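Local coordinates for protein saframycin Mx1 synthetase B (Legionella pneumophila subsp. pneumophila, PDB 3LNV) that belongs to the ANL superfamily of AMP-binding enzymes, in which a large N-terminal part is paired with a smaller, mobile C-terminal domain, at residues 120-125 with 146-151; 97-102 with 529-534. One frame throughout, in Å; residues are numbered along the deposited sequence.

Interaction 1. Residues 120-125 with 146-151; sequences LMIADH and IALESI
Glu-149 reaches Ala-123 by setting its CG beside its own backbone N, with the chain bent at chi2 (86°), which swings the carboxylate back across to the start of helix 123-129. There Glu-149 OE1 accepts from Ala-123 N at 2.6 Å, approached from above the carboxylate plane along a bent path (132° at the hydrogen). Ile-122 holds the N-cap position, so this amide is in the first helical turn, where a negative charge probably suits the helix dipole. The small side chain of Ala-123 lets the carboxylate lie close against it, Ala-123 CB being 3.2 Å from Glu-149 OE1. Before this turn the backbones pair as parallel strands. Met-121, a selenomethionine here, gives its N-H to Ile-146 O, with Met-121 N 3.2 Å from that oxygen. Met-121 O accepts from Leu-148 N at 3.0 Å, just where that strand gives way to a 3-10 turn. The side chains of Leu-120 and Leu-148 cross at about a right angle, their CD2 methyls 4.0 Å apart. Both leucines also pack on Ala-81 of helix 76-87, while strand 118-121 runs between 67-71 and 143-147 as a central member of a mixed sheet.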
loop_
_atom_site.group_PDB
_atom_site.type_symbol
_atom_site.label_atom_id
_atom_site.label_comp_id
_atom_site.label_asym_id
_atom_site.label_seq_id
_atom_site.Cartn_x
_atom_site.Cartn_y
_atom_site.Cartn_z
ATOM N N LEU A 120 -9.333 -7.326 -18.021
ATOM C CA LEU A 120 -8.084 -7.366 -18.796
ATOM C C LEU A 120 -6.992 -8.030 -17.990
ATOM O O LEU A 120 -6.897 -7.808 -16.789
ATOM C CB LEU A 120 -7.632 -5.957 -19.172
ATOM C CG LEU A 120 -8.312 -5.244 -20.326
ATOM C CD1 LEU A 120 -9.773 -5.403 -20.187
ATOM C CD2 LEU A 120 -7.946 -3.748 -20.302
HETATM N N MSE A 121 -6.132 -8.800 -18.657
HETATM C CA MSE A 121 -5.040 -9.492 -17.966
HETATM C C MSE A 121 -3.960 -9.956 -18.955
HETATM O O MSE A 121 -4.212 -10.011 -20.153
HETATM C CB MSE A 121 -5.590 -10.712 -17.200
HETATM C CG MSE A 121 -6.166 -11.801 -18.099
HETATM SE SE MSE A 121 -6.937 -13.354 -17.115
HETATM C CE MSE A 121 -8.488 -12.493 -16.247
ATOM N N ILE A 122 -2.762 -10.291 -18.464
ATOM C CA ILE A 122 -1.691 -10.733 -19.381
ATOM C C ILE A 122 -1.913 -12.173 -19.836
ATOM O O ILE A 122 -2.568 -12.956 -19.142
ATOM C CB ILE A 122 -0.292 -10.651 -18.760
ATOM C CG1 ILE A 122 -0.193 -11.620 -17.567
ATOM C CG2 ILE A 122 0.047 -9.208 -18.383
ATOM C CD1 ILE A 122 1.203 -11.761 -16.975
ATOM N N ALA A 123 -1.350 -12.518 -20.989
ATOM C CA ALA A 123 -1.557 -13.826 -21.606
ATOM C C ALA A 123 -1.294 -14.959 -20.618
ATOM O O ALA A 123 -2.034 -15.942 -20.571
ATOM C CB ALA A 123 -0.670 -13.976 -22.838
ATOM N N ASP A 124 -0.246 -14.803 -19.817
ATOM C CA ASP A 124 0.124 -15.803 -18.820
ATOM C C ASP A 124 -0.971 -16.031 -17.796
ATOM O O ASP A 124 -1.034 -17.089 -17.170
ATOM C CB ASP A 124 1.401 -15.383 -18.092
ATOM C CG ASP A 124 2.660 -15.671 -18.895
ATOM O OD1 ASP A 124 2.563 -16.233 -20.018
ATOM O OD2 ASP A 124 3.751 -15.323 -18.390
ATOM N N HIS A 125 -1.827 -15.031 -17.605
ATOM C CA HIS A 125 -2.908 -15.157 -16.631
ATOM C C HIS A 125 -4.196 -15.729 -17.215
ATOM O O HIS A 125 -4.986 -16.361 -16.511
ATOM C CB HIS A 125 -3.139 -13.836 -15.903
ATOM C CG HIS A 125 -2.120 -13.571 -14.843
ATOM N ND1 HIS A 125 -1.970 -12.346 -14.234
ATOM C CD2 HIS A 125 -1.185 -14.382 -14.292
ATOM C CE1 HIS A 125 -0.996 -12.415 -13.345
ATOM N NE2 HIS A 125 -0.502 -13.639 -13.359
ATOM N N ILE A 146 -10.054 -10.507 -21.804
ATOM C CA ILE A 146 -9.234 -10.148 -22.954
ATOM C C ILE A 146 -7.750 -10.105 -22.570
ATOM O O ILE A 146 -7.379 -9.521 -21.541
ATOM C CB ILE A 146 -9.703 -8.802 -23.556
ATOM C CG1 ILE A 146 -11.149 -8.954 -24.038
ATOM C CG2 ILE A 146 -8.752 -8.329 -24.680
ATOM C CD1 ILE A 146 -11.807 -7.679 -24.519
ATOM N N ALA A 147 -6.905 -10.769 -23.363
ATOM C CA ALA A 147 -5.467 -10.741 -23.124
ATOM C C ALA A 147 -4.915 -9.450 -23.692
ATOM O O ALA A 147 -5.197 -9.123 -24.835
ATOM C CB ALA A 147 -4.767 -11.942 -23.787
ATOM N N LEU A 148 -4.135 -8.731 -22.888
ATOM C CA LEU A 148 -3.528 -7.459 -23.303
ATOM C C LEU A 148 -2.609 -7.637 -24.512
ATOM O O LEU A 148 -2.488 -6.737 -25.344
ATOM C CB LEU A 148 -2.742 -6.838 -22.138
ATOM C CG LEU A 148 -3.650 -6.323 -21.007
ATOM C CD1 LEU A 148 -2.889 -6.069 -19.700
ATOM C CD2 LEU A 148 -4.391 -5.069 -21.472
ATOM N N GLU A 149 -1.960 -8.800 -24.592
ATOM C CA GLU A 149 -1.109 -9.159 -25.735
ATOM C C GLU A 149 -1.846 -9.158 -27.069
ATOM O O GLU A 149 -1.230 -9.001 -28.118
ATOM C CB GLU A 149 -0.454 -10.533 -25.526
ATOM C CG GLU A 149 0.704 -10.542 -24.528
ATOM C CD GLU A 149 0.229 -10.708 -23.101
ATOM O OE1 GLU A 149 -1.002 -10.821 -22.906
ATOM O OE2 GLU A 149 1.077 -10.719 -22.174
ATOM N N SER A 150 -3.165 -9.315 -27.025
ATOM C CA SER A 150 -3.967 -9.415 -28.246
ATOM C C SER A 150 -4.420 -8.061 -28.784
ATOM O O SER A 150 -4.917 -7.945 -29.902
ATOM C CB SER A 150 -5.186 -10.308 -27.998
ATOM O OG SER A 150 -6.199 -9.606 -27.309
ATOM N N ILE A 151 -4.253 -7.019 -27.992
ATOM C CA ILE A 151 -4.676 -5.707 -28.445
ATOM C C ILE A 151 -3.591 -5.093 -29.329
ATOM O O ILE A 151 -2.551 -4.644 -28.837
ATOM C CB ILE A 151 -5.009 -4.799 -27.241
ATOM C CG1 ILE A 151 -6.199 -5.401 -26.469
ATOM C CG2 ILE A 151 -5.290 -3.375 -27.705
ATOM C CD1 ILE A 151 -6.310 -4.958 -25.021
#

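Interaction 2. Residues 97-102 with 529-534; sequences PPAQEK and VYENHQ
A small, sparse surface contact joins two parts of the enzyme that are far apart in sequence: Ala-99 and Gln-100, in the loop between strand 91-95 and helix 105-114, meet Glu-531 and Asn-532 in the last turn of helix 515-533. The buried area is just 158 Å². Ala-99 makes the central touch. Ala-99 CB points at the helix and sits 3.3 Å from Asn-532 OD1 and 3.5 Å from the carbonyl O of Glu-531, so a bare methyl lets the loop come right up to the helix end; the CG of Glu-531 adds a looser apolar brush. That carbonyl O is also hydrogen-bonded to the hydroxyl of Tyr-96, at the start of the same loop. Gln-100 supplies the polar link. With CG beside the backbone N and the chain folded at chi2 (-63°), its amide turns back to the helix, and Gln-100 NE2 donates to Asn-532 OD1 at 3.1 Å. The bond is weak, bent to 134° at the hydrogen, and the two amide planes stand almost perpendicular, 84° apart. Asparagine fits because its amide works in two directions: OD1 faces the loop, while ND2 makes its stronger bond to the OG of Ser-476 on helix 469-478, which orients the group. The carboxylate of Glu-531 lies nearby, Glu-531 OE2 being 3.9 Å from Gln-100 NE2, too long for a hydrogen bond, though the negative charge may weakly favour an amide N-H here. On the loop side, Ala-99 O is bonded to Lys-128 NZ. A light contact of this kind, a methyl and one weak hydrogen bond, is consistent with the two-part ANL architecture, in which the C-terminal domain rests against the N-terminal part and, in relatives, rotates between catalytic states.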
loop_
_atom_site.group_PDB
_atom_site.type_symbol
_atom_site.label_atom_id
_atom_site.label_comp_id
_atom_site.label_asym_id
_atom_site.label_seq_id
_atom_site.Cartn_x
_atom_site.Cartn_y
_atom_site.Cartn_z
ATOM N N PRO A 97 -3.499 -9.899 -8.708
ATOM C CA PRO A 97 -3.899 -11.204 -9.259
ATOM C C PRO A 97 -3.843 -12.282 -8.163
ATOM O O PRO A 97 -2.873 -12.323 -7.413
ATOM C CB PRO A 97 -2.825 -11.482 -10.319
ATOM C CG PRO A 97 -2.203 -10.146 -10.630
ATOM C CD PRO A 97 -2.273 -9.379 -9.334
ATOM N N PRO A 98 -4.880 -13.132 -8.049
ATOM C CA PRO A 98 -4.886 -14.107 -6.948
ATOM C C PRO A 98 -3.649 -15.003 -6.911
ATOM O O PRO A 98 -3.283 -15.604 -7.913
ATOM C CB PRO A 98 -6.144 -14.929 -7.218
ATOM C CG PRO A 98 -7.071 -13.948 -7.858
ATOM C CD PRO A 98 -6.185 -13.065 -8.729
ATOM N N ALA A 99 -3.019 -15.063 -5.741
ATOM C CA ALA A 99 -1.786 -15.819 -5.534
ATOM C C ALA A 99 -1.917 -17.285 -5.933
ATOM O O ALA A 99 -1.038 -17.845 -6.600
ATOM C CB ALA A 99 -1.341 -15.703 -4.083
ATOM N N GLN A 100 -3.018 -17.908 -5.537
ATOM C CA GLN A 100 -3.227 -19.317 -5.864
ATOM C C GLN A 100 -4.444 -19.471 -6.773
ATOM O O GLN A 100 -5.494 -18.875 -6.527
ATOM C CB GLN A 100 -3.391 -20.144 -4.584
ATOM C CG GLN A 100 -2.353 -19.848 -3.504
ATOM C CD GLN A 100 -0.922 -20.169 -3.936
ATOM O OE1 GLN A 100 -0.691 -20.694 -5.029
ATOM N NE2 GLN A 100 0.047 -19.843 -3.077
ATOM N N GLU A 101 -4.288 -20.255 -7.829
ATOM C CA GLU A 101 -5.359 -20.470 -8.807
ATOM C C GLU A 101 -6.756 -20.582 -8.215
ATOM O O GLU A 101 -7.687 -19.947 -8.704
ATOM C CB GLU A 101 -5.065 -21.709 -9.660
ATOM C CG GLU A 101 -4.279 -21.410 -10.923
ATOM C CD GLU A 101 -3.143 -22.391 -11.157
ATOM O OE1 GLU A 101 -2.252 -22.484 -10.283
ATOM O OE2 GLU A 101 -3.132 -23.057 -12.220
ATOM N N LYS A 102 -6.915 -21.373 -7.163
ATOM C CA LYS A 102 -8.258 -21.679 -6.672
ATOM C C LYS A 102 -8.703 -20.854 -5.463
ATOM O O LYS A 102 -9.797 -21.055 -4.949
ATOM C CB LYS A 102 -8.387 -23.166 -6.334
ATOM C CG LYS A 102 -7.939 -24.111 -7.445
ATOM C CD LYS A 102 -7.935 -25.545 -6.920
ATOM C CE LYS A 102 -6.941 -26.428 -7.658
ATOM N NZ LYS A 102 -6.573 -27.612 -6.825
ATOM N N VAL A 529 3.401 -15.512 3.477
ATOM C CA VAL A 529 2.275 -14.757 4.013
ATOM C C VAL A 529 2.098 -13.433 3.245
ATOM O O VAL A 529 0.981 -12.976 3.027
ATOM C CB VAL A 529 2.412 -14.533 5.537
ATOM C CG1 VAL A 529 1.361 -13.556 6.054
ATOM C CG2 VAL A 529 2.335 -15.875 6.282
ATOM N N TYR A 530 3.200 -12.828 2.818
ATOM C CA TYR A 530 3.087 -11.622 2.004
ATOM C C TYR A 530 2.567 -11.958 0.618
ATOM O O TYR A 530 1.739 -11.238 0.062
ATOM C CB TYR A 530 4.415 -10.903 1.880
ATOM C CG TYR A 530 4.271 -9.510 1.290
ATOM C CD1 TYR A 530 4.086 -8.397 2.108
ATOM C CD2 TYR A 530 4.310 -9.312 -0.093
ATOM C CE1 TYR A 530 3.956 -7.112 1.553
ATOM C CE2 TYR A 530 4.174 -8.046 -0.648
ATOM C CZ TYR A 530 4.003 -6.954 0.174
ATOM O OH TYR A 530 3.866 -5.708 -0.388
ATOM N N GLU A 531 3.054 -13.048 0.054
ATOM C CA GLU A 531 2.602 -13.445 -1.270
ATOM C C GLU A 531 1.102 -13.703 -1.297
ATOM O O GLU A 531 0.401 -13.252 -2.214
ATOM C CB GLU A 531 3.342 -14.686 -1.752
ATOM C CG GLU A 531 2.734 -15.264 -3.017
ATOM C CD GLU A 531 3.438 -16.513 -3.467
ATOM O OE1 GLU A 531 4.633 -16.671 -3.143
ATOM O OE2 GLU A 531 2.798 -17.339 -4.135
ATOM N N ASN A 532 0.603 -14.430 -0.298
ATOM C CA ASN A 532 -0.818 -14.765 -0.265
ATOM C C ASN A 532 -1.697 -13.638 0.263
ATOM O O ASN A 532 -2.841 -13.485 -0.171
ATOM C CB ASN A 532 -1.044 -16.049 0.531
ATOM C CG ASN A 532 -0.686 -17.296 -0.270
ATOM O OD1 ASN A 532 -0.194 -17.204 -1.390
ATOM N ND2 ASN A 532 -0.941 -18.463 0.300
ATOM N N HIS A 533 -1.149 -12.836 1.177
ATOM C CA HIS A 533 -1.940 -11.835 1.875
ATOM C C HIS A 533 -1.365 -10.413 1.832
ATOM O O HIS A 533 -1.997 -9.481 2.311
ATOM C CB HIS A 533 -2.154 -12.265 3.337
ATOM C CG HIS A 533 -2.610 -13.685 3.480
ATOM N ND1 HIS A 533 -3.940 -14.040 3.486
ATOM C CD2 HIS A 533 -1.909 -14.843 3.588
ATOM C CE1 HIS A 533 -4.042 -15.355 3.598
ATOM N NE2 HIS A 533 -2.824 -15.866 3.661
ATOM N N GLN A 534 -0.172 -10.242 1.272
ATOM C CA GLN A 534 0.485 -8.936 1.302
ATOM C C GLN A 534 0.303 -8.341 2.703
ATOM O O GLN A 534 -0.047 -7.171 2.890
ATOM C CB GLN A 534 -0.025 -8.027 0.168
ATOM C CG GLN A 534 0.331 -8.577 -1.242
ATOM C CD GLN A 534 0.246 -7.541 -2.362
ATOM O OE1 GLN A 534 -0.661 -6.707 -2.393
ATOM N NE2 GLN A 534 1.186 -7.618 -3.314
#

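Overall arrangement
Helix 123-129 ties the two contacts together. Interaction 1 includes its N-terminal end, whereas Lys-128 and Phe-129, further along the same helix, meet the loop that carries interaction 2. The contacts also touch directly: His-125 CE1 packs 3.7 Å from Pro-97 CB, although the centres of the two interactions lie about 20 Å apart. Loop 97-102 follows strand 91-95, an outermost strand of the mixed sheet whose strands 118-121 and 143-147 pair in interaction 1. Along the chain, interaction 1 lies nested within the long loop closed by interaction 2. Interaction 1, whose centre is about 25 Å from the chain centre, is internal to the AMP-binding region; interaction 2, centred about 15 Å from the chain centre, links that region to the C-terminal part.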